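Local coordinates for BmrU protein (Bacillus anthracis, PDB 3T5P) that probably phosphorylates diacylglycerol to phosphatidic acid at the expense of ATP, as a putative bacterial diacylglycerol kinase, at residues V187-D192 with K264-E269; F217-K222 with F250-E255; T227-V232 with I258-A263. All blocks are in the same frame, centred on the assembly; numbering follows the deposited sequence.

All three contacts lie in the C-terminal beta-sandwich-like domain. Interaction 1 pairs two strands of the six-stranded antiparallel sheet, and interaction 3 pairs two of the four-stranded one; their centres are about 10 Å apart, and Tyr191 and Ile266 of the first pack on Ile230 of the second. At Lys264 the chain passes from one sheet to the other. Interaction 2 joins two loops, its centre about 9 Å from that of interaction 3 and about 19 Å from that of interaction 1. All four segments of interactions 2 and 3 fall between those of interaction 1, and alternate. Interactions 2 and 3 share the magnesium ion, and Asp252-His260 and Asn220-Lys262 bonds join loops to sheet.

Interaction 1 (V187-D192 with K264-E269); sequences VKITYD and KSIHIE
Ile189 and Ile266 stand side by side and point the same way from neighbouring antiparallel strands, their CG2 methyls 3.8 Å apart. In both residues CG1 sits beside the backbone N (chi1 -55° in Ile189), leaving CG2 anti to it, which sets the branch methyls against each other while CG1 is left for the layer beneath. Ile268, the partner of Ile189 in register, leans on the same methyl more loosely, and its own CG2 meets Val187 CG2 at 3.8 Å as the two side chains slant across each other. This apolar face rests on strands 202-206 and 228-234 of the other sheet, where Ile230 and Val205 receive the isoleucines. Tyr191 starts from the same face, but its ring swings away from Ile266.

The opposite face is polar. Lys188 and Glu269 run alongside each other in the same direction, with Lys188 CD 3.6 Å from Glu269 OE1; the amine itself is beyond salt-bridge range of that glutamate and instead pairs with Glu269 of the second subunit. Thr190 and His267 touch through their CB atoms, and the His267 ring meets His267 of the second subunit, so this face forms part of a subunit interface.

Lys188-Glu269 and Thr190-His267 are the hydrogen-bonded pairs; Thr190 N reaches His267 O at 2.8 Å. At the strand end the Asp192 carboxylate turns back over the start of 264-269: OD1 accepts from Ser265 N at 2.9 Å and OD2 from Lys264 N at 3.0 Å, both from the syn side. This two-pronged grip fixes the point where the chain enters strand 265-270. An apolar face turned to the other sheet and a polar face given to the second subunit mark one layer of a beta sandwich that also forms an interface.

Interaction 2 (F217-K222 with F250-E255); sequences FIPNVK and FEDSNE. With MG (magnesium ion), chain M.
Pro219 and Phe250 carry most of this loop-to-loop contact, the proline ring against the Phe250 backbone. The apolar part is small: Pro219 CB lies 4.1 Å from Phe250 CB, and the same proline carbon comes within 3.6 Å of Phe250 O. Phe250 has CG anti to its carbonyl carbon (chi1 -54°), and its ring is thereby carried past the proline to Phe217. There the meeting is with main chain, not ring on ring: Phe217 CA sits 4.2 Å above the plane of the Phe250 ring, displaced toward the rim, while Phe217 O is 4.0 Å from Phe250 CD1. The Phe217 side chain leaves its backbone away from 250-255, and its ring meets Phe231 edge-to-face.

No hydrogen bond joins the two loops directly; several of their polar atoms bind elsewhere. Asp252 OD2 lies 4.2 Å from Pro219 CG but is hydrogen-bonded to His260 ND1, Phe217 O pairs with Tyr244 of helix 238-247, and Asn220 O is taken by Lys262 NZ. Both loops are thus tied to strand 258-263, and Phe217 also to helix 238-247.

Metal binding belongs to the far end of 217-222. Lys222 O binds the magnesium ion at 2.0 Å, and Lys222 N donates to one of three bound waters at 2.9 Å; Asp225 OD1 and Thr227 O complete a six-ligand shell. Lys222 binds through its backbone carbonyl, so its contribution depends on the course of the loop and not on the lysine side chain. The arrangement is that of a magnesium-binding loop laid over the Asp229, Phe231 and His260 face of the four-stranded sheet.

Interaction 3 (T227-V232 with I258-A263); sequences TLDIFV and IFHVKA. With MG (magnesium ion), chain M.
The edge strand of the four-stranded antiparallel sheet, 258-263, pairs here with 228-232 beside the magnesium site. On the face bearing Asp229, one carboxylate oxygen serves two donors. His260 NE2 bonds to Asp229 OD1 at 2.9 Å, nearly straight at 163°, using the anti lone pair; the ring and carboxylate planes are only 26° apart. Lys262 runs alongside Asp229 and bends at its last torsion (chi4 -57°), bringing NZ to the syn lone pair of OD1 in a salt bridge whose modelled length is doubtfully short. The other oxygen, OD2, accepts from a metal-bound water at 2.6 Å. Thr227 O binds the ion directly at 2.0 Å. Second partners, Asp252 for His260 and the Asn220 carbonyl O for Lys262, steady the two donors, and together these bonds hold both carboxylate oxygens.

Hydrophobic side chains fill the other face. Ile230 CD1 touches Val261 CG1 at 3.7 Å and Ala263 CB at 4.1 Å, and Val232 CG2 meets the edge of the Phe259 ring at CD2, 3.8 Å away. Back on the Asp229 face, Ile258 CG2 makes an off-centre CH-pi contact with Phe231. Paired main-chain bonds, such as those between Val232 and Phe259, knit the strands. The Asp229-water-magnesium chain resembles the network described in the soluble bacterial diacylglycerol kinase DgkB.

Interaction 1 (V187-D192 with K264-E269)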
loop_
_atom_site.group_PDB
_atom_site.type_symbol
_atom_site.label_atom_id
_atom_site.label_comp_id
_atom_site.label_asym_id
_atom_site.label_seq_id
_atom_site.Cartn_x
_atom_site.Cartn_y
_atom_site.Cartn_z
ATOM N N VAL A 187 7.581 -23.485 -42.779
ATOM C CA VAL A 187 7.693 -23.441 -41.330
ATOM C C VAL A 187 8.640 -24.538 -40.834
ATOM O O VAL A 187 8.641 -25.656 -41.349
ATOM C CB VAL A 187 6.309 -23.566 -40.648
ATOM C CG1 VAL A 187 5.676 -24.925 -40.962
ATOM C CG2 VAL A 187 6.426 -23.348 -39.148
ATOM N N LYS A 188 9.467 -24.170 -39.855
ATOM C CA LYS A 188 10.352 -25.099 -39.156
ATOM C C LYS A 188 9.983 -25.094 -37.673
ATOM O O LYS A 188 10.112 -24.069 -36.990
ATOM C CB LYS A 188 11.815 -24.689 -39.345
ATOM C CG LYS A 188 12.850 -25.680 -38.796
ATOM C CD LYS A 188 14.263 -25.059 -38.711
ATOM C CE LYS A 188 15.214 -25.908 -37.841
ATOM N NZ LYS A 188 16.656 -25.569 -38.019
ATOM N N ILE A 189 9.508 -26.240 -37.187
ATOM C CA ILE A 189 9.067 -26.373 -35.793
ATOM C C ILE A 189 9.975 -27.338 -35.037
ATOM O O ILE A 189 10.071 -28.510 -35.387
ATOM C CB ILE A 189 7.600 -26.862 -35.674
ATOM C CG1 ILE A 189 6.654 -25.957 -36.467
ATOM C CG2 ILE A 189 7.177 -26.889 -34.225
ATOM C CD1 ILE A 189 5.242 -26.494 -36.592
ATOM N N THR A 190 10.646 -26.829 -34.008
ATOM C CA THR A 190 11.457 -27.665 -33.131
ATOM C C THR A 190 10.685 -27.928 -31.852
ATOM O O THR A 190 10.398 -27.008 -31.090
ATOM C CB THR A 190 12.797 -27.012 -32.781
ATOM O OG1 THR A 190 13.527 -26.767 -33.988
ATOM C CG2 THR A 190 13.606 -27.919 -31.883
ATOM N N TYR A 191 10.362 -29.198 -31.624
ATOM C CA TYR A 191 9.552 -29.590 -30.486
ATOM C C TYR A 191 10.201 -30.737 -29.691
ATOM O O TYR A 191 10.353 -31.866 -30.189
ATOM C CB TYR A 191 8.113 -29.926 -30.934
ATOM C CG TYR A 191 7.969 -31.102 -31.873
ATOM C CD1 TYR A 191 7.551 -32.342 -31.405
ATOM C CD2 TYR A 191 8.240 -30.976 -33.226
ATOM C CE1 TYR A 191 7.416 -33.429 -32.258
ATOM C CE2 TYR A 191 8.102 -32.062 -34.092
ATOM C CZ TYR A 191 7.693 -33.279 -33.593
ATOM O OH TYR A 191 7.562 -34.349 -34.414
ATOM N N ASP A 192 10.593 -30.418 -28.456
ATOM C CA ASP A 192 11.176 -31.386 -27.515
ATOM C C ASP A 192 12.213 -32.276 -28.205
ATOM O O ASP A 192 12.127 -33.513 -28.178
ATOM C CB ASP A 192 10.074 -32.237 -26.869
ATOM C CG ASP A 192 9.148 -31.431 -25.965
ATOM O OD1 ASP A 192 9.516 -30.341 -25.469
ATOM O OD2 ASP A 192 8.027 -31.908 -25.737
ATOM N N LYS A 264 6.260 -29.632 -24.900
ATOM C CA LYS A 264 6.480 -28.691 -23.779
ATOM C C LYS A 264 7.296 -27.474 -24.204
ATOM O O LYS A 264 7.027 -26.356 -23.779
ATOM C CB LYS A 264 7.188 -29.390 -22.607
ATOM C CG LYS A 264 6.469 -30.628 -22.086
ATOM C CD LYS A 264 6.847 -30.974 -20.625
ATOM C CE LYS A 264 6.184 -32.290 -20.153
ATOM N NZ LYS A 264 6.078 -32.381 -18.662
ATOM N N SER A 265 8.296 -27.706 -25.038
ATOM C CA SER A 265 9.252 -26.660 -25.423
ATOM C C SER A 265 9.369 -26.605 -26.940
ATOM O O SER A 265 9.826 -27.544 -27.580
ATOM C CB SER A 265 10.619 -26.933 -24.771
ATOM O OG SER A 265 11.518 -25.841 -24.945
ATOM N N ILE A 266 8.932 -25.491 -27.500
ATOM C CA ILE A 266 8.690 -25.388 -28.936
ATOM C C ILE A 266 9.349 -24.149 -29.495
ATOM O O ILE A 266 9.286 -23.089 -28.877
ATOM C CB ILE A 266 7.164 -25.295 -29.257
ATOM C CG1 ILE A 266 6.384 -26.389 -28.536
ATOM C CG2 ILE A 266 6.909 -25.405 -30.755
ATOM C CD1 ILE A 266 4.877 -26.259 -28.689
ATOM N N HIS A 267 9.976 -24.292 -30.662
ATOM C CA HIS A 267 10.537 -23.156 -31.398
ATOM C C HIS A 267 10.023 -23.129 -32.827
ATOM O O HIS A 267 10.185 -24.107 -33.566
ATOM C CB HIS A 267 12.064 -23.183 -31.415
ATOM C CG HIS A 267 12.672 -21.870 -31.786
ATOM N ND1 HIS A 267 12.630 -20.773 -30.951
ATOM C CD2 HIS A 267 13.315 -21.468 -32.907
ATOM C CE1 HIS A 267 13.237 -19.756 -31.536
ATOM N NE2 HIS A 267 13.662 -20.152 -32.723
ATOM N N ILE A 268 9.419 -22.010 -33.216
ATOM C CA ILE A 268 8.777 -21.903 -34.529
ATOM C C ILE A 268 9.420 -20.817 -35.395
ATOM O O ILE A 268 9.483 -19.644 -35.016
ATOM C CB ILE A 268 7.266 -21.651 -34.421
ATOM C CG1 ILE A 268 6.598 -22.815 -33.674
ATOM C CG2 ILE A 268 6.651 -21.486 -35.811
ATOM C CD1 ILE A 268 5.088 -22.681 -33.552
ATOM N N GLU A 269 9.884 -21.247 -36.565
ATOM C CA GLU A 269 10.600 -20.406 -37.495
ATOM C C GLU A 269 9.897 -20.360 -38.837
ATOM O O GLU A 269 9.471 -21.399 -39.355
ATOM C CB GLU A 269 12.010 -20.954 -37.716
ATOM C CG GLU A 269 13.119 -20.142 -37.086
ATOM C CD GLU A 269 14.474 -20.743 -37.383
ATOM O OE1 GLU A 269 14.716 -21.905 -36.952
ATOM O OE2 GLU A 269 15.288 -20.055 -38.049
#

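Interaction 2 (F217-K222 with F250-E255)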
loop_
_atom_site.group_PDB
_atom_site.type_symbol
_atom_site.label_atom_id
_atom_site.label_comp_id
_atom_site.label_asym_id
_atom_site.label_seq_id
_atom_site.Cartn_x
_atom_site.Cartn_y
_atom_site.Cartn_z
ATOM N N PHE A 217 -10.890 -27.080 -32.186
ATOM C CA PHE A 217 -10.714 -27.963 -33.346
ATOM C C PHE A 217 -9.446 -28.797 -33.258
ATOM O O PHE A 217 -9.309 -29.768 -33.961
ATOM C CB PHE A 217 -10.805 -27.202 -34.673
ATOM C CG PHE A 217 -9.734 -26.185 -34.895
ATOM C CD1 PHE A 217 -8.506 -26.547 -35.409
ATOM C CD2 PHE A 217 -9.991 -24.827 -34.656
ATOM C CE1 PHE A 217 -7.528 -25.592 -35.647
ATOM C CE2 PHE A 217 -9.005 -23.865 -34.875
ATOM C CZ PHE A 217 -7.773 -24.256 -35.373
ATOM N N ILE A 218 -8.515 -28.407 -32.400
ATOM C CA ILE A 218 -7.325 -29.207 -32.136
ATOM C C ILE A 218 -7.729 -30.326 -31.169
ATOM O O ILE A 218 -8.291 -30.078 -30.117
ATOM C CB ILE A 218 -6.188 -28.392 -31.503
ATOM C CG1 ILE A 218 -5.823 -27.174 -32.377
ATOM C CG2 ILE A 218 -4.968 -29.309 -31.269
ATOM C CD1 ILE A 218 -4.857 -26.178 -31.697
ATOM N N PRO A 219 -7.456 -31.572 -31.522
ATOM C CA PRO A 219 -8.030 -32.641 -30.710
ATOM C C PRO A 219 -7.350 -32.899 -29.369
ATOM O O PRO A 219 -6.125 -32.946 -29.277
ATOM C CB PRO A 219 -7.838 -33.899 -31.577
ATOM C CG PRO A 219 -7.380 -33.427 -32.900
ATOM C CD PRO A 219 -6.778 -32.084 -32.716
ATOM N N ASN A 220 -8.170 -33.110 -28.349
ATOM C CA ASN A 220 -7.683 -33.572 -27.052
ATOM C C ASN A 220 -6.673 -32.603 -26.421
ATOM O O ASN A 220 -5.669 -33.013 -25.815
ATOM C CB ASN A 220 -7.079 -34.965 -27.198
ATOM C CG ASN A 220 -8.023 -35.924 -27.926
ATOM O OD1 ASN A 220 -7.606 -36.628 -28.851
ATOM N ND2 ASN A 220 -9.322 -35.935 -27.527
ATOM N N VAL A 221 -6.957 -31.311 -26.575
ATOM C CA VAL A 221 -6.170 -30.290 -25.923
ATOM C C VAL A 221 -6.652 -30.173 -24.491
ATOM O O VAL A 221 -7.844 -30.150 -24.235
ATOM C CB VAL A 221 -6.315 -28.925 -26.590
ATOM C CG1 VAL A 221 -5.422 -27.898 -25.872
ATOM C CG2 VAL A 221 -5.931 -29.003 -28.047
ATOM N N LYS A 222 -5.707 -30.102 -23.567
ATOM C CA LYS A 222 -6.024 -29.861 -22.177
ATOM C C LYS A 222 -5.159 -28.706 -21.658
ATOM O O LYS A 222 -3.966 -28.591 -21.987
ATOM C CB LYS A 222 -5.818 -31.134 -21.354
ATOM C CG LYS A 222 -6.747 -32.260 -21.721
ATOM C CD LYS A 222 -8.245 -31.907 -21.540
ATOM C CE LYS A 222 -9.099 -33.010 -22.173
ATOM N NZ LYS A 222 -10.566 -32.902 -21.840
ATOM N N PHE A 250 -13.067 -34.927 -33.447
ATOM C CA PHE A 250 -11.769 -34.390 -33.141
ATOM C C PHE A 250 -10.897 -35.529 -32.648
ATOM O O PHE A 250 -10.844 -35.838 -31.457
ATOM C CB PHE A 250 -11.868 -33.208 -32.175
ATOM C CG PHE A 250 -12.809 -32.126 -32.651
ATOM C CD1 PHE A 250 -12.838 -31.749 -34.011
ATOM C CD2 PHE A 250 -13.681 -31.500 -31.757
ATOM C CE1 PHE A 250 -13.726 -30.772 -34.469
ATOM C CE2 PHE A 250 -14.564 -30.507 -32.198
ATOM C CZ PHE A 250 -14.591 -30.142 -33.557
ATOM N N GLU A 251 -10.263 -36.181 -33.615
ATOM C CA GLU A 251 -9.317 -37.246 -33.362
ATOM C C GLU A 251 -8.220 -37.103 -34.395
ATOM O O GLU A 251 -8.379 -36.390 -35.373
ATOM C CB GLU A 251 -9.990 -38.622 -33.431
ATOM C CG GLU A 251 -10.442 -39.049 -34.818
ATOM C CD GLU A 251 -11.463 -40.181 -34.795
ATOM O OE1 GLU A 251 -12.363 -40.150 -33.917
ATOM O OE2 GLU A 251 -11.371 -41.089 -35.659
ATOM N N ASP A 252 -7.091 -37.747 -34.144
ATOM C CA ASP A 252 -5.973 -37.722 -35.068
ATOM C C ASP A 252 -6.277 -38.568 -36.274
ATOM O O ASP A 252 -6.163 -39.792 -36.225
ATOM C CB ASP A 252 -4.716 -38.270 -34.406
ATOM C CG ASP A 252 -4.149 -37.333 -33.378
ATOM O OD1 ASP A 252 -3.658 -37.847 -32.362
ATOM O OD2 ASP A 252 -4.190 -36.099 -33.588
ATOM N N SER A 253 -6.703 -37.908 -37.346
ATOM C CA SER A 253 -6.764 -38.543 -38.649
ATOM C C SER A 253 -5.314 -38.841 -38.996
ATOM O O SER A 253 -4.462 -37.951 -38.909
ATOM N N ASN A 254 -5.031 -40.097 -39.342
ATOM C CA ASN A 254 -3.691 -40.506 -39.796
ATOM C C ASN A 254 -3.485 -39.896 -41.202
ATOM O O ASN A 254 -3.397 -40.592 -42.225
ATOM C CB ASN A 254 -3.562 -42.056 -39.788
ATOM C CG ASN A 254 -2.188 -42.555 -39.280
ATOM O OD1 ASN A 254 -1.592 -43.463 -39.869
ATOM N ND2 ASN A 254 -1.707 -41.982 -38.174
ATOM N N GLU A 255 -3.411 -38.566 -41.214
ATOM C CA GLU A 255 -3.677 -37.763 -42.406
ATOM C C GLU A 255 -2.424 -37.006 -42.837
ATOM O O GLU A 255 -1.876 -36.196 -42.072
ATOM C CB GLU A 255 -4.817 -36.780 -42.098
ATOM C CG GLU A 255 -5.867 -36.642 -43.210
ATOM C CD GLU A 255 -7.260 -36.344 -42.662
ATOM O OE1 GLU A 255 -7.364 -35.812 -41.531
ATOM O OE2 GLU A 255 -8.255 -36.650 -43.360
HETATM MG MG MG M . -2.089 -28.864 -22.470
HETATM O O HOH W 1 -2.858 -30.307 -24.006
HETATM O O HOH W 2 -2.509 -27.450 -23.850
HETATM O O HOH W 3 -1.644 -27.233 -21.201
#

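Interaction 3 (T227-V232 with I258-A263)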
loop_
_atom_site.group_PDB
_atom_site.type_symbol
_atom_site.label_atom_id
_atom_site.label_comp_id
_atom_site.label_asym_id
_atom_site.label_seq_id
_atom_site.Cartn_x
_atom_site.Cartn_y
_atom_site.Cartn_z
ATOM N N THR A 227 1.398 -29.779 -21.060
ATOM C CA THR A 227 1.885 -29.839 -22.444
ATOM C C THR A 227 0.984 -29.082 -23.439
ATOM O O THR A 227 -0.241 -28.943 -23.227
ATOM C CB THR A 227 2.074 -31.305 -22.907
ATOM O OG1 THR A 227 2.770 -31.336 -24.155
ATOM C CG2 THR A 227 0.732 -32.007 -23.067
ATOM N N LEU A 228 1.614 -28.587 -24.508
ATOM C CA LEU A 228 0.930 -27.792 -25.530
ATOM C C LEU A 228 0.683 -28.646 -26.766
ATOM O O LEU A 228 1.397 -29.613 -27.000
ATOM C CB LEU A 228 1.764 -26.578 -25.944
ATOM C CG LEU A 228 1.908 -25.435 -24.950
ATOM C CD1 LEU A 228 3.080 -24.580 -25.334
ATOM C CD2 LEU A 228 0.640 -24.602 -24.859
ATOM N N ASP A 229 -0.315 -28.262 -27.564
ATOM C CA ASP A 229 -0.663 -28.994 -28.775
ATOM C C ASP A 229 -0.288 -28.234 -30.038
ATOM O O ASP A 229 -0.841 -27.167 -30.310
ATOM C CB ASP A 229 -2.145 -29.315 -28.787
ATOM C CG ASP A 229 -2.507 -30.383 -27.775
ATOM O OD1 ASP A 229 -2.720 -31.543 -28.195
ATOM O OD2 ASP A 229 -2.538 -30.059 -26.560
ATOM N N ILE A 230 0.659 -28.798 -30.792
ATOM C CA ILE A 230 1.023 -28.285 -32.099
ATOM C C ILE A 230 0.054 -28.867 -33.144
ATOM O O ILE A 230 -0.263 -30.050 -33.129
ATOM C CB ILE A 230 2.461 -28.664 -32.491
ATOM C CG1 ILE A 230 3.465 -28.153 -31.459
ATOM C CG2 ILE A 230 2.805 -28.074 -33.848
ATOM C CD1 ILE A 230 4.835 -28.745 -31.614
ATOM N N PHE A 231 -0.371 -28.030 -34.078
ATOM C CA PHE A 231 -1.356 -28.425 -35.064
ATOM C C PHE A 231 -1.097 -27.677 -36.359
ATOM O O PHE A 231 -1.253 -26.459 -36.415
ATOM C CB PHE A 231 -2.740 -28.126 -34.520
ATOM C CG PHE A 231 -3.866 -28.561 -35.410
ATOM C CD1 PHE A 231 -4.519 -29.762 -35.180
ATOM C CD2 PHE A 231 -4.319 -27.738 -36.444
ATOM C CE1 PHE A 231 -5.584 -30.168 -35.987
ATOM C CE2 PHE A 231 -5.375 -28.122 -37.255
ATOM C CZ PHE A 231 -6.010 -29.348 -37.028
ATOM N N VAL A 232 -0.686 -28.418 -37.389
ATOM C CA VAL A 232 -0.315 -27.832 -38.686
ATOM C C VAL A 232 -1.171 -28.361 -39.840
ATOM O O VAL A 232 -1.362 -29.566 -39.970
ATOM C CB VAL A 232 1.172 -28.136 -39.033
ATOM C CG1 VAL A 232 1.634 -27.329 -40.253
ATOM C CG2 VAL A 232 2.048 -27.854 -37.854
ATOM N N ILE A 258 -2.535 -33.136 -42.293
ATOM C CA ILE A 258 -2.632 -32.549 -40.953
ATOM C C ILE A 258 -1.675 -33.224 -39.976
ATOM O O ILE A 258 -1.723 -34.436 -39.800
ATOM C CB ILE A 258 -4.050 -32.651 -40.350
ATOM C CG1 ILE A 258 -5.110 -32.180 -41.331
ATOM C CG2 ILE A 258 -4.136 -31.811 -39.079
ATOM C CD1 ILE A 258 -6.496 -32.394 -40.825
ATOM N N PHE A 259 -0.821 -32.403 -39.363
ATOM C CA PHE A 259 0.199 -32.811 -38.394
ATOM C C PHE A 259 -0.159 -32.310 -36.992
ATOM O O PHE A 259 -0.398 -31.114 -36.783
ATOM C CB PHE A 259 1.554 -32.249 -38.819
ATOM C CG PHE A 259 2.651 -32.455 -37.807
ATOM C CD1 PHE A 259 3.218 -33.707 -37.629
ATOM C CD2 PHE A 259 3.125 -31.399 -37.050
ATOM C CE1 PHE A 259 4.233 -33.910 -36.715
ATOM C CE2 PHE A 259 4.152 -31.595 -36.124
ATOM C CZ PHE A 259 4.704 -32.856 -35.959
ATOM N N HIS A 260 -0.182 -33.235 -36.039
ATOM C CA HIS A 260 -0.571 -32.934 -34.670
ATOM C C HIS A 260 0.310 -33.649 -33.659
ATOM O O HIS A 260 0.426 -34.853 -33.670
ATOM C CB HIS A 260 -2.027 -33.325 -34.437
ATOM C CG HIS A 260 -2.484 -33.149 -33.023
ATOM N ND1 HIS A 260 -3.363 -34.018 -32.414
ATOM C CD2 HIS A 260 -2.184 -32.211 -32.095
ATOM C CE1 HIS A 260 -3.590 -33.616 -31.177
ATOM N NE2 HIS A 260 -2.881 -32.527 -30.955
ATOM N N VAL A 261 0.911 -32.887 -32.758
ATOM C CA VAL A 261 1.764 -33.468 -31.729
ATOM C C VAL A 261 1.713 -32.628 -30.471
ATOM O O VAL A 261 1.403 -31.446 -30.518
ATOM C CB VAL A 261 3.204 -33.611 -32.257
ATOM C CG1 VAL A 261 3.918 -32.263 -32.281
ATOM C CG2 VAL A 261 3.964 -34.668 -31.474
ATOM N N LYS A 262 2.003 -33.262 -29.343
ATOM C CA LYS A 262 2.087 -32.571 -28.049
ATOM C C LYS A 262 3.540 -32.287 -27.690
ATOM O O LYS A 262 4.416 -33.111 -27.948
ATOM C CB LYS A 262 1.429 -33.387 -26.936
ATOM C CG LYS A 262 -0.081 -33.549 -27.094
ATOM C CD LYS A 262 -0.768 -33.847 -25.759
ATOM C CE LYS A 262 -2.200 -34.377 -25.908
ATOM N NZ LYS A 262 -3.128 -33.499 -26.670
ATOM N N ALA A 263 3.788 -31.112 -27.107
ATOM C CA ALA A 263 5.144 -30.700 -26.749
ATOM C C ALA A 263 5.159 -29.639 -25.658
ATOM O O ALA A 263 4.204 -28.855 -25.514
ATOM C CB ALA A 263 5.879 -30.201 -27.969
HETATM MG MG MG M . -2.089 -28.864 -22.470
HETATM O O HOH W 1 -2.858 -30.307 -24.006
HETATM O O HOH W 2 -2.509 -27.450 -23.850
HETATM O O HOH W 3 -1.644 -27.233 -21.201
#